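Local coordinates for protein phosphatase Slingshot homolog 2 (Homo sapiens, PDB 2NT2) that dephosphorylates phosphotyrosine, phosphoserine and phosphothreonine in proteins, activating the actin-depolymerising factor cofilin and so regulating actin filament dynamics, at residues A[98-103]-A[112-117]; A[92-97]-A[129-134]; A[65-70]-A[136-141]. The protein carries 1 engineered substitution. All blocks are in the same frame, centred on the assembly; numbering follows the deposited sequence.

Contact 1 of 3, residues A[98-103]-A[112-117]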
loop_
_atom_site.group_PDB
_atom_site.type_symbol
_atom_site.label_atom_id
_atom_site.label_comp_id
_atom_site.label_asym_id
_atom_site.label_seq_id
_atom_site.Cartn_x
_atom_site.Cartn_y
_atom_site.Cartn_z
ATOM N N THR A 98 -2.121 4.374 0.157
ATOM C CA THR A 98 -2.871 3.197 -0.263
ATOM C C THR A 98 -3.185 2.293 0.923
ATOM O O THR A 98 -4.312 1.841 1.099
ATOM C CB THR A 98 -2.088 2.384 -1.314
ATOM O OG1 THR A 98 -1.901 3.184 -2.483
ATOM C CG2 THR A 98 -2.889 1.161 -1.734
ATOM N N VAL A 99 -2.169 2.060 1.751
ATOM C CA VAL A 99 -2.351 1.220 2.933
ATOM C C VAL A 99 -3.361 1.838 3.892
ATOM O O VAL A 99 -4.203 1.151 4.469
ATOM C CB VAL A 99 -1.024 0.975 3.670
ATOM C CG1 VAL A 99 -1.297 0.403 5.050
ATOM C CG2 VAL A 99 -0.120 0.044 2.878
ATOM N N ILE A 100 -3.307 3.162 4.061
ATOM C CA ILE A 100 -4.245 3.806 4.976
ATOM C C ILE A 100 -5.682 3.628 4.488
ATOM O O ILE A 100 -6.575 3.336 5.279
ATOM C CB ILE A 100 -3.937 5.299 5.168
ATOM C CG1 ILE A 100 -2.673 5.591 5.970
ATOM C CG2 ILE A 100 -5.137 5.994 5.803
ATOM C CD1 ILE A 100 -1.839 6.748 5.464
ATOM N N ALA A 101 -5.894 3.812 3.191
ATOM C CA ALA A 101 -7.190 3.660 2.558
ATOM C C ALA A 101 -7.723 2.243 2.713
ATOM O O ALA A 101 -8.904 2.046 2.981
ATOM C CB ALA A 101 -7.114 4.013 1.079
ATOM N N TYR A 102 -6.861 1.245 2.519
ATOM C CA TYR A 102 -7.331 -0.135 2.651
ATOM C C TYR A 102 -7.868 -0.394 4.060
ATOM O O TYR A 102 -8.920 -1.009 4.224
ATOM C CB TYR A 102 -6.212 -1.120 2.322
ATOM C CG TYR A 102 -6.564 -2.558 2.641
ATOM C CD1 TYR A 102 -7.407 -3.282 1.808
ATOM C CD2 TYR A 102 -6.056 -3.189 3.767
ATOM C CE1 TYR A 102 -7.737 -4.594 2.086
ATOM C CE2 TYR A 102 -6.381 -4.503 4.054
ATOM C CZ TYR A 102 -7.220 -5.201 3.211
ATOM O OH TYR A 102 -7.538 -6.510 3.501
ATOM N N ALA A 103 -7.150 0.078 5.069
ATOM C CA ALA A 103 -7.544 -0.087 6.464
ATOM C C ALA A 103 -8.872 0.594 6.766
ATOM O O ALA A 103 -9.729 0.041 7.465
ATOM C CB ALA A 103 -6.453 0.428 7.388
ATOM N N ASP A 112 -8.195 9.432 10.776
ATOM C CA ASP A 112 -7.129 9.682 11.747
ATOM C C ASP A 112 -6.719 8.399 12.461
ATOM O O ASP A 112 -5.525 8.182 12.662
ATOM C CB ASP A 112 -7.578 10.767 12.726
ATOM C CG ASP A 112 -7.399 12.140 12.088
ATOM O OD1 ASP A 112 -7.619 12.280 10.868
ATOM O OD2 ASP A 112 -7.004 13.081 12.817
ATOM N N ARG A 113 -7.708 7.587 12.761
ATOM C CA ARG A 113 -7.623 6.214 13.218
ATOM C C ARG A 113 -6.566 5.417 12.448
ATOM O O ARG A 113 -5.598 4.928 13.019
ATOM C CB ARG A 113 -8.969 5.536 12.992
ATOM C CG ARG A 113 -9.585 4.736 14.116
ATOM C CD ARG A 113 -11.054 5.099 14.266
ATOM N NE ARG A 113 -11.967 3.987 13.993
ATOM C CZ ARG A 113 -13.225 3.966 14.399
ATOM N NH1 ARG A 113 -13.729 4.976 15.099
ATOM N NH2 ARG A 113 -13.999 2.926 14.118
ATOM N N ALA A 114 -6.788 5.275 11.150
ATOM C CA ALA A 114 -5.951 4.484 10.255
ATOM C C ALA A 114 -4.620 5.173 9.995
ATOM O O ALA A 114 -3.564 4.548 10.059
ATOM C CB ALA A 114 -6.673 4.225 8.939
ATOM N N TYR A 115 -4.652 6.478 9.711
ATOM C CA TYR A 115 -3.391 7.201 9.525
ATOM C C TYR A 115 -2.513 7.047 10.769
ATOM O O TYR A 115 -1.339 6.706 10.654
ATOM C CB TYR A 115 -3.642 8.675 9.225
ATOM C CG TYR A 115 -2.399 9.519 9.079
ATOM C CD1 TYR A 115 -1.743 9.615 7.857
ATOM C CD2 TYR A 115 -1.874 10.224 10.153
ATOM C CE1 TYR A 115 -0.603 10.385 7.707
ATOM C CE2 TYR A 115 -0.733 10.999 10.017
ATOM C CZ TYR A 115 -0.103 11.076 8.792
ATOM O OH TYR A 115 1.029 11.846 8.657
ATOM N N ASP A 116 -3.101 7.286 11.936
ATOM C CA ASP A 116 -2.452 7.120 13.220
ATOM C C ASP A 116 -1.929 5.700 13.426
ATOM O O ASP A 116 -0.846 5.496 13.969
ATOM C CB ASP A 116 -3.429 7.437 14.362
ATOM C CG ASP A 116 -3.607 8.926 14.571
ATOM O OD1 ASP A 116 -2.992 9.718 13.828
ATOM O OD2 ASP A 116 -4.358 9.297 15.498
ATOM N N TYR A 117 -2.739 4.727 13.024
ATOM C CA TYR A 117 -2.335 3.328 13.140
ATOM C C TYR A 117 -1.084 3.082 12.300
ATOM O O TYR A 117 -0.097 2.518 12.761
ATOM C CB TYR A 117 -3.469 2.408 12.701
ATOM C CG TYR A 117 -3.141 0.936 12.789
ATOM C CD1 TYR A 117 -3.258 0.250 13.993
ATOM C CD2 TYR A 117 -2.712 0.232 11.670
ATOM C CE1 TYR A 117 -2.956 -1.097 14.066
ATOM C CE2 TYR A 117 -2.408 -1.117 11.740
ATOM C CZ TYR A 117 -2.534 -1.776 12.945
ATOM O OH TYR A 117 -2.238 -3.116 13.036
#

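Contact 2 of 3, residues A[92-97]-A[129-134]. With SO4 (sulfate ion), chain D.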
loop_
_atom_site.group_PDB
_atom_site.type_symbol
_atom_site.label_atom_id
_atom_site.label_comp_id
_atom_site.label_asym_id
_atom_site.label_seq_id
_atom_site.Cartn_x
_atom_site.Cartn_y
_atom_site.Cartn_z
ATOM N N VAL A 92 6.534 6.053 1.506
ATOM C CA VAL A 92 6.175 7.202 2.332
ATOM C C VAL A 92 4.859 7.834 1.913
ATOM O O VAL A 92 4.082 8.296 2.747
ATOM C CB VAL A 92 7.308 8.249 2.249
ATOM C CG1 VAL A 92 6.780 9.663 2.392
ATOM C CG2 VAL A 92 8.365 7.938 3.300
ATOM N N SER A 93 4.580 7.862 0.614
ATOM C CA SER A 93 3.424 8.603 0.108
ATOM C C SER A 93 2.465 7.742 -0.693
ATOM O O SER A 93 1.329 7.471 -0.288
ATOM C CB SER A 93 3.939 9.781 -0.726
ATOM O OG SER A 93 2.894 10.601 -1.184
ATOM N N ARG A 94 2.885 7.266 -1.861
ATOM C CA ARG A 94 1.976 6.452 -2.673
ATOM C C ARG A 94 1.590 5.160 -1.962
ATOM O O ARG A 94 0.421 4.765 -1.932
ATOM C CB ARG A 94 2.613 6.128 -4.023
ATOM C CG ARG A 94 2.707 7.309 -4.981
ATOM C CD ARG A 94 3.543 6.934 -6.199
ATOM N NE ARG A 94 4.970 6.906 -5.890
ATOM C CZ ARG A 94 5.922 6.624 -6.768
ATOM N NH1 ARG A 94 5.621 6.337 -8.025
ATOM N NH2 ARG A 94 7.188 6.632 -6.367
ATOM N N SER A 95 2.580 4.470 -1.402
ATOM C CA SER A 95 2.337 3.213 -0.710
ATOM C C SER A 95 1.602 3.441 0.610
ATOM O O SER A 95 0.640 2.728 0.890
ATOM C CB SER A 95 3.642 2.460 -0.472
ATOM O OG SER A 95 4.655 3.289 0.062
ATOM N N ALA A 96 2.063 4.424 1.388
ATOM C CA ALA A 96 1.472 4.678 2.701
ATOM C C ALA A 96 -0.013 5.021 2.579
ATOM O O ALA A 96 -0.837 4.439 3.282
ATOM C CB ALA A 96 2.207 5.768 3.457
ATOM N N SER A 97 -0.326 5.944 1.675
ATOM C CA SER A 97 -1.690 6.378 1.440
ATOM C C SER A 97 -2.593 5.202 1.084
ATOM O O SER A 97 -3.685 5.056 1.630
ATOM C CB SER A 97 -1.741 7.407 0.305
ATOM O OG SER A 97 -0.680 8.336 0.413
ATOM N N PRO A 129 0.355 16.051 0.033
ATOM C CA PRO A 129 -0.805 16.851 0.434
ATOM C C PRO A 129 -2.048 16.546 -0.394
ATOM O O PRO A 129 -3.162 16.530 0.142
ATOM C CB PRO A 129 -0.354 18.290 0.163
ATOM C CG PRO A 129 1.133 18.234 0.285
ATOM C CD PRO A 129 1.534 16.891 -0.255
ATOM N N SER A 130 -1.862 16.303 -1.691
ATOM C CA SER A 130 -2.969 15.879 -2.547
ATOM C C SER A 130 -3.439 14.481 -2.174
ATOM O O SER A 130 -4.628 14.159 -2.218
ATOM C CB SER A 130 -2.564 15.925 -4.019
ATOM O OG SER A 130 -3.500 15.253 -4.840
ATOM N N PHE A 131 -2.508 13.620 -1.760
ATOM C CA PHE A 131 -2.942 12.286 -1.336
ATOM C C PHE A 131 -3.733 12.394 -0.041
ATOM O O PHE A 131 -4.703 11.673 0.178
ATOM C CB PHE A 131 -1.749 11.349 -1.189
ATOM C CG PHE A 131 -1.146 10.948 -2.535
ATOM C CD1 PHE A 131 0.017 10.191 -2.593
ATOM C CD2 PHE A 131 -1.755 11.335 -3.716
ATOM C CE1 PHE A 131 0.555 9.836 -3.814
ATOM C CE2 PHE A 131 -1.223 10.982 -4.941
ATOM C CZ PHE A 131 -0.065 10.224 -4.986
ATOM N N MET A 132 -3.335 13.349 0.804
ATOM C CA MET A 132 -4.085 13.560 2.043
ATOM C C MET A 132 -5.506 14.027 1.771
ATOM O O MET A 132 -6.460 13.530 2.369
ATOM C CB MET A 132 -3.358 14.536 2.964
ATOM C CG MET A 132 -1.984 14.081 3.419
ATOM S SD MET A 132 -2.028 13.080 4.918
ATOM C CE MET A 132 -2.785 11.579 4.331
ATOM N N ARG A 133 -5.658 14.987 0.866
ATOM C CA ARG A 133 -6.984 15.474 0.495
ATOM C C ARG A 133 -7.869 14.318 0.043
ATOM O O ARG A 133 -9.054 14.252 0.369
ATOM C CB ARG A 133 -6.867 16.522 -0.609
ATOM C CG ARG A 133 -7.966 17.573 -0.597
ATOM C CD ARG A 133 -8.802 17.511 -1.865
ATOM N NE ARG A 133 -8.825 18.768 -2.599
ATOM C CZ ARG A 133 -9.792 19.677 -2.561
ATOM N NH1 ARG A 133 -10.861 19.478 -1.799
ATOM N NH2 ARG A 133 -9.687 20.787 -3.281
ATOM N N GLN A 134 -7.273 13.404 -0.719
ATOM C CA GLN A 134 -8.034 12.311 -1.312
ATOM C C GLN A 134 -8.485 11.281 -0.290
ATOM O O GLN A 134 -9.566 10.707 -0.424
ATOM C CB GLN A 134 -7.205 11.632 -2.411
ATOM C CG GLN A 134 -7.186 12.421 -3.709
ATOM C CD GLN A 134 -5.971 12.123 -4.562
ATOM O OE1 GLN A 134 -5.753 10.987 -4.991
ATOM N NE2 GLN A 134 -5.182 13.155 -4.814
HETATM S S SO4 D . 6.830 7.344 -2.572
HETATM O O1 SO4 D . 7.895 6.631 -3.260
HETATM O O2 SO4 D . 7.233 8.713 -2.255
HETATM O O3 SO4 D . 5.640 7.398 -3.427
HETATM O O4 SO4 D . 6.503 6.636 -1.330
#

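Contact 3 of 3, residues A[65-70]-A[136-141]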
loop_
_atom_site.group_PDB
_atom_site.type_symbol
_atom_site.label_atom_id
_atom_site.label_comp_id
_atom_site.label_asym_id
_atom_site.label_seq_id
_atom_site.Cartn_x
_atom_site.Cartn_y
_atom_site.Cartn_z
ATOM N N ALA A 65 -9.000 7.000 -7.370
ATOM C CA ALA A 65 -9.546 6.160 -8.427
ATOM C C ALA A 65 -9.001 4.741 -8.406
ATOM O O ALA A 65 -9.575 3.837 -9.018
ATOM C CB ALA A 65 -9.296 6.816 -9.777
ATOM N N TYR A 66 -7.894 4.473 -7.714
ATOM C CA TYR A 66 -7.320 3.133 -7.760
ATOM C C TYR A 66 -7.498 2.342 -6.470
ATOM O O TYR A 66 -6.994 1.208 -6.415
ATOM C CB TYR A 66 -5.822 3.202 -8.047
ATOM C CG TYR A 66 -5.371 3.850 -9.324
ATOM C CD1 TYR A 66 -5.123 5.217 -9.391
ATOM C CD2 TYR A 66 -5.177 3.098 -10.479
ATOM C CE1 TYR A 66 -4.704 5.812 -10.566
ATOM C CE2 TYR A 66 -4.757 3.687 -11.658
ATOM C CZ TYR A 66 -4.522 5.044 -11.700
ATOM O OH TYR A 66 -4.105 5.630 -12.875
ATOM N N TRP A 67 -8.136 2.866 -5.419
ATOM C CA TRP A 67 -8.061 2.156 -4.145
ATOM C C TRP A 67 -8.938 0.896 -4.128
ATOM O O TRP A 67 -8.679 0.011 -3.299
ATOM C CB TRP A 67 -8.340 2.924 -2.902
ATOM C CG TRP A 67 -7.911 4.270 -2.528
ATOM C CD1 TRP A 67 -8.836 5.219 -2.192
ATOM C CD2 TRP A 67 -6.647 4.928 -2.395
ATOM N NE1 TRP A 67 -8.235 6.417 -1.866
ATOM C CE2 TRP A 67 -6.882 6.252 -1.988
ATOM C CE3 TRP A 67 -5.332 4.495 -2.595
ATOM C CZ2 TRP A 67 -5.854 7.170 -1.769
ATOM C CZ3 TRP A 67 -4.318 5.408 -2.378
ATOM C CH2 TRP A 67 -4.581 6.718 -1.970
ATOM N N ASN A 68 -9.944 0.763 -4.987
ATOM C CA ASN A 68 -10.736 -0.471 -4.949
ATOM C C ASN A 68 -10.007 -1.597 -5.678
ATOM O O ASN A 68 -10.134 -2.765 -5.332
ATOM C CB ASN A 68 -12.126 -0.249 -5.529
ATOM C CG ASN A 68 -12.885 -1.538 -5.774
ATOM O OD1 ASN A 68 -12.872 -2.067 -6.887
ATOM N ND2 ASN A 68 -13.564 -2.049 -4.754
ATOM N N ASP A 69 -9.211 -1.205 -6.665
ATOM C CA ASP A 69 -8.290 -2.095 -7.357
ATOM C C ASP A 69 -7.247 -2.613 -6.367
ATOM O O ASP A 69 -6.930 -3.798 -6.306
ATOM C CB ASP A 69 -7.555 -1.357 -8.473
ATOM C CG ASP A 69 -8.390 -1.087 -9.703
ATOM O OD1 ASP A 69 -9.607 -1.364 -9.685
ATOM O OD2 ASP A 69 -7.818 -0.590 -10.701
ATOM N N THR A 70 -6.709 -1.670 -5.595
ATOM C CA THR A 70 -5.734 -2.009 -4.561
ATOM C C THR A 70 -6.405 -2.873 -3.499
ATOM O O THR A 70 -5.868 -3.894 -3.067
ATOM C CB THR A 70 -5.112 -0.747 -3.951
ATOM O OG1 THR A 70 -6.113 0.092 -3.365
ATOM C CG2 THR A 70 -4.481 0.116 -5.046
ATOM N N GLU A 136 -9.237 11.981 2.814
ATOM C CA GLU A 136 -10.373 12.684 3.389
ATOM C C GLU A 136 -11.611 12.505 2.512
ATOM O O GLU A 136 -12.714 12.291 3.006
ATOM C CB GLU A 136 -10.094 14.178 3.514
ATOM C CG GLU A 136 -9.229 14.603 4.678
ATOM C CD GLU A 136 -8.806 16.063 4.554
ATOM O OE1 GLU A 136 -9.491 16.817 3.825
ATOM O OE2 GLU A 136 -7.785 16.425 5.182
ATOM N N GLU A 137 -11.416 12.611 1.195
ATOM C CA GLU A 137 -12.533 12.331 0.295
ATOM C C GLU A 137 -13.002 10.886 0.488
ATOM O O GLU A 137 -14.190 10.648 0.697
ATOM C CB GLU A 137 -12.158 12.580 -1.168
ATOM C CG GLU A 137 -13.338 12.475 -2.118
ATOM C CD GLU A 137 -13.086 13.034 -3.499
ATOM O OE1 GLU A 137 -13.996 12.887 -4.351
ATOM O OE2 GLU A 137 -12.002 13.611 -3.733
ATOM N N TYR A 138 -12.052 9.965 0.412
ATOM C CA TYR A 138 -12.318 8.531 0.489
ATOM C C TYR A 138 -13.202 8.230 1.694
ATOM O O TYR A 138 -14.209 7.533 1.593
ATOM C CB TYR A 138 -11.007 7.763 0.579
ATOM C CG TYR A 138 -11.088 6.274 0.376
ATOM C CD1 TYR A 138 -11.742 5.742 -0.722
ATOM C CD2 TYR A 138 -10.507 5.391 1.280
ATOM C CE1 TYR A 138 -11.828 4.380 -0.928
ATOM C CE2 TYR A 138 -10.583 4.021 1.086
ATOM C CZ TYR A 138 -11.244 3.523 -0.018
ATOM O OH TYR A 138 -11.328 2.166 -0.229
ATOM N N GLN A 139 -12.820 8.811 2.825
ATOM C CA GLN A 139 -13.614 8.753 4.044
ATOM C C GLN A 139 -15.064 9.146 3.779
ATOM O O GLN A 139 -15.985 8.378 4.058
ATOM C CB GLN A 139 -13.002 9.680 5.092
ATOM C CG GLN A 139 -13.683 9.625 6.456
ATOM C CD GLN A 139 -12.862 10.389 7.481
ATOM O OE1 GLN A 139 -12.491 11.536 7.230
ATOM N NE2 GLN A 139 -12.568 9.746 8.603
ATOM N N GLY A 140 -15.255 10.335 3.215
ATOM C CA GLY A 140 -16.586 10.798 2.867
ATOM C C GLY A 140 -17.287 9.829 1.935
ATOM O O GLY A 140 -18.475 9.553 2.083
ATOM N N ILE A 141 -16.549 9.290 0.967
ATOM C CA ILE A 141 -17.152 8.344 0.035
ATOM C C ILE A 141 -17.543 7.061 0.755
ATOM O O ILE A 141 -18.623 6.500 0.556
ATOM C CB ILE A 141 -16.220 8.019 -1.144
ATOM C CG1 ILE A 141 -15.995 9.183 -2.107
ATOM C CG2 ILE A 141 -16.739 6.792 -1.884
ATOM C CD1 ILE A 141 -14.697 9.136 -2.877
HETATM O O HOH W 1 -9.184 0.897 -0.276
#

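Contact 1 of 3, residues A[98-103]-A[112-117]
Ile100 of helix 94-107 packs against Ala114 and Tyr115 of helix 111-121, joining two successive helices of the dual-specificity phosphatase fold that forms the catalytic domain of Slingshot 2. The pair illustrates how small residues let helices draw close: the axes of the two segments approach to 8.8 Å, their N-to-C directions 132° apart. Ala114 occupies the tight part. Its CB lies 3.9 Å from Ile100 CG2 and also rests against Ile100 O. On its other flank Ala114 CB is 4.1 Å from Ala103 CB, so a single methyl meets side chains almost a full turn apart on the facing helix. The two branches of Ile100 divide the work. Its first torsion sets CG2 anti to the backbone N and CG1 anti to the carbonyl carbon (chi1 -71°), sending CG2 to Ala114 while CG1 and CD1 run beside Tyr115. Replacing Ile100 by alanine would probably open a gap along the Tyr115 ring and leave the Ala114 methyl with fewer partners. Leu135 and Pro127 also cover Ile100, which is buried. The outer side of helix 111-121 is quite different: Asp112 and Asp116 start away from the neighbouring helix and, with Arg113, are exposed. Between these extremes stands the partly exposed Tyr115, whose side chain points the same way as that of Ile100 and whose CD1 is met obliquely by Ile100 CD1 at 3.7 Å.

Contact 2 of 3, residues A[92-97]-A[129-134]
Phe131 slides its ring between the hydroxyls of Ser93 and Ser97 and meets Arg94 with its edge, where the phosphate-binding P-loop of a protein tyrosine phosphatase runs into helix 94-107. Its CG stands anti to the carbonyl carbon (chi1 -72°), bringing the CE1 edge to within 3.5 Å of Arg94 CG, near the ring plane. The two hydroxyls approach obliquely from opposite sides of that plane, Ser93 OG lying 3.2 Å from Phe131 CD1; Ser93 OG is also hydrogen-bonded to Asp57 and Asn128 N. Arg94 shows how one chain can serve two tasks. Its aliphatic start touches Phe131, whereas a bend at chi3 (-76°) turns the guanidinium back over the loop, edge-on to a sulfate ion. NE reaches sulfate O3 at 2.6 Å, almost straight at 177°, and NH2 reaches O1 at 3.2 Å; these bonds, with the salt bridge of NH2 to Glu39 and the bond of NH1 to Val55 O, hold the guanidinium against rotation. Backbone amides complete the grip: Val92 N and Ser93 N share O4, and Arg94 N takes O3. The sulfate, probably from the crystallisation liquor, also bonds Met90 N and the hydroxyl of Ser88, the engineered stand-in for the catalytic cysteine. The contact thus lies where strand 83-87 leads through the P-loop into helix 94-107, with Phe131 reaching in from helix 129-143 while Ser95 and Ala96 pack on Leu13 of strand 11-14.

Contact 3 of 3, residues A[65-70]-A[136-141]
Two first torsions bring Trp67 and Tyr138 together: Tyr138 holds CG anti to its own backbone N (chi1 -168°) and extends from helix 129-143, while Trp67 places CG anti to the carbonyl carbon at the start of helix 67-79. The product is a T-shaped, edge-to-face aromatic pair, here binding the C-terminal helix of the dual-specificity phosphatase domain to a helix far earlier in the chain. The indole supplies the edge and the phenol the face. Trp67 CD1 sits 3.2 Å above the Tyr138 plane, over the centre of the ring, and its C-H points down at the face, slanted toward the CD1-CE1 side of the ring, a CH-pi contact. The meeting is not fully perpendicular. The planes stand at 62°, and Trp67 NE1 also lies over the face, 3.6 Å from Tyr138 CG. With the five-membered ring and the phenol ring only 4.2 Å apart between centroids, the packing is compact although the backbones stay well separated: the nearest CA atoms, those of Trp67 and Tyr138, are 9.0 Å apart. The two rings therefore span the distance between the helices. Both residues are buried, and both pack on helix 94-107, Trp67 against Thr98 and Tyr138 against Ala101 and Lys105. Polar atoms at the margin are linked through solvent. A water lies 2.5 Å from Tyr138 OH and donates to Trp67 O at 3.2 Å, tying the phenol end to the opening turn of helix 67-79. The same carbonyl also accepts a bond from within its own helix: Thr70 OG1 donates to Trp67 O at 2.6 Å from above the carbonyl plane, 38° out of it.

All three contacts are buried, yet their chemistry differs with their place in the fold. Contact 1 joins helices 94-107 and 111-121 through apolar side chains; only Tyr115 among its touching residues is partly exposed. Contact 2 uses the start of helix 94-107 beside the anion site, where charged and amide groups surround the sulfate and an aromatic ring backs them. Contact 3 relies on aromatic packing and a water bridge. Helix 94-107 serves contacts 1 and 2, and helix 129-143 serves contacts 2 and 3. The groups also touch one another: Tyr115 meets Met132, Ser97 meets Trp67, and Ala101 packs on both rings of contact 3.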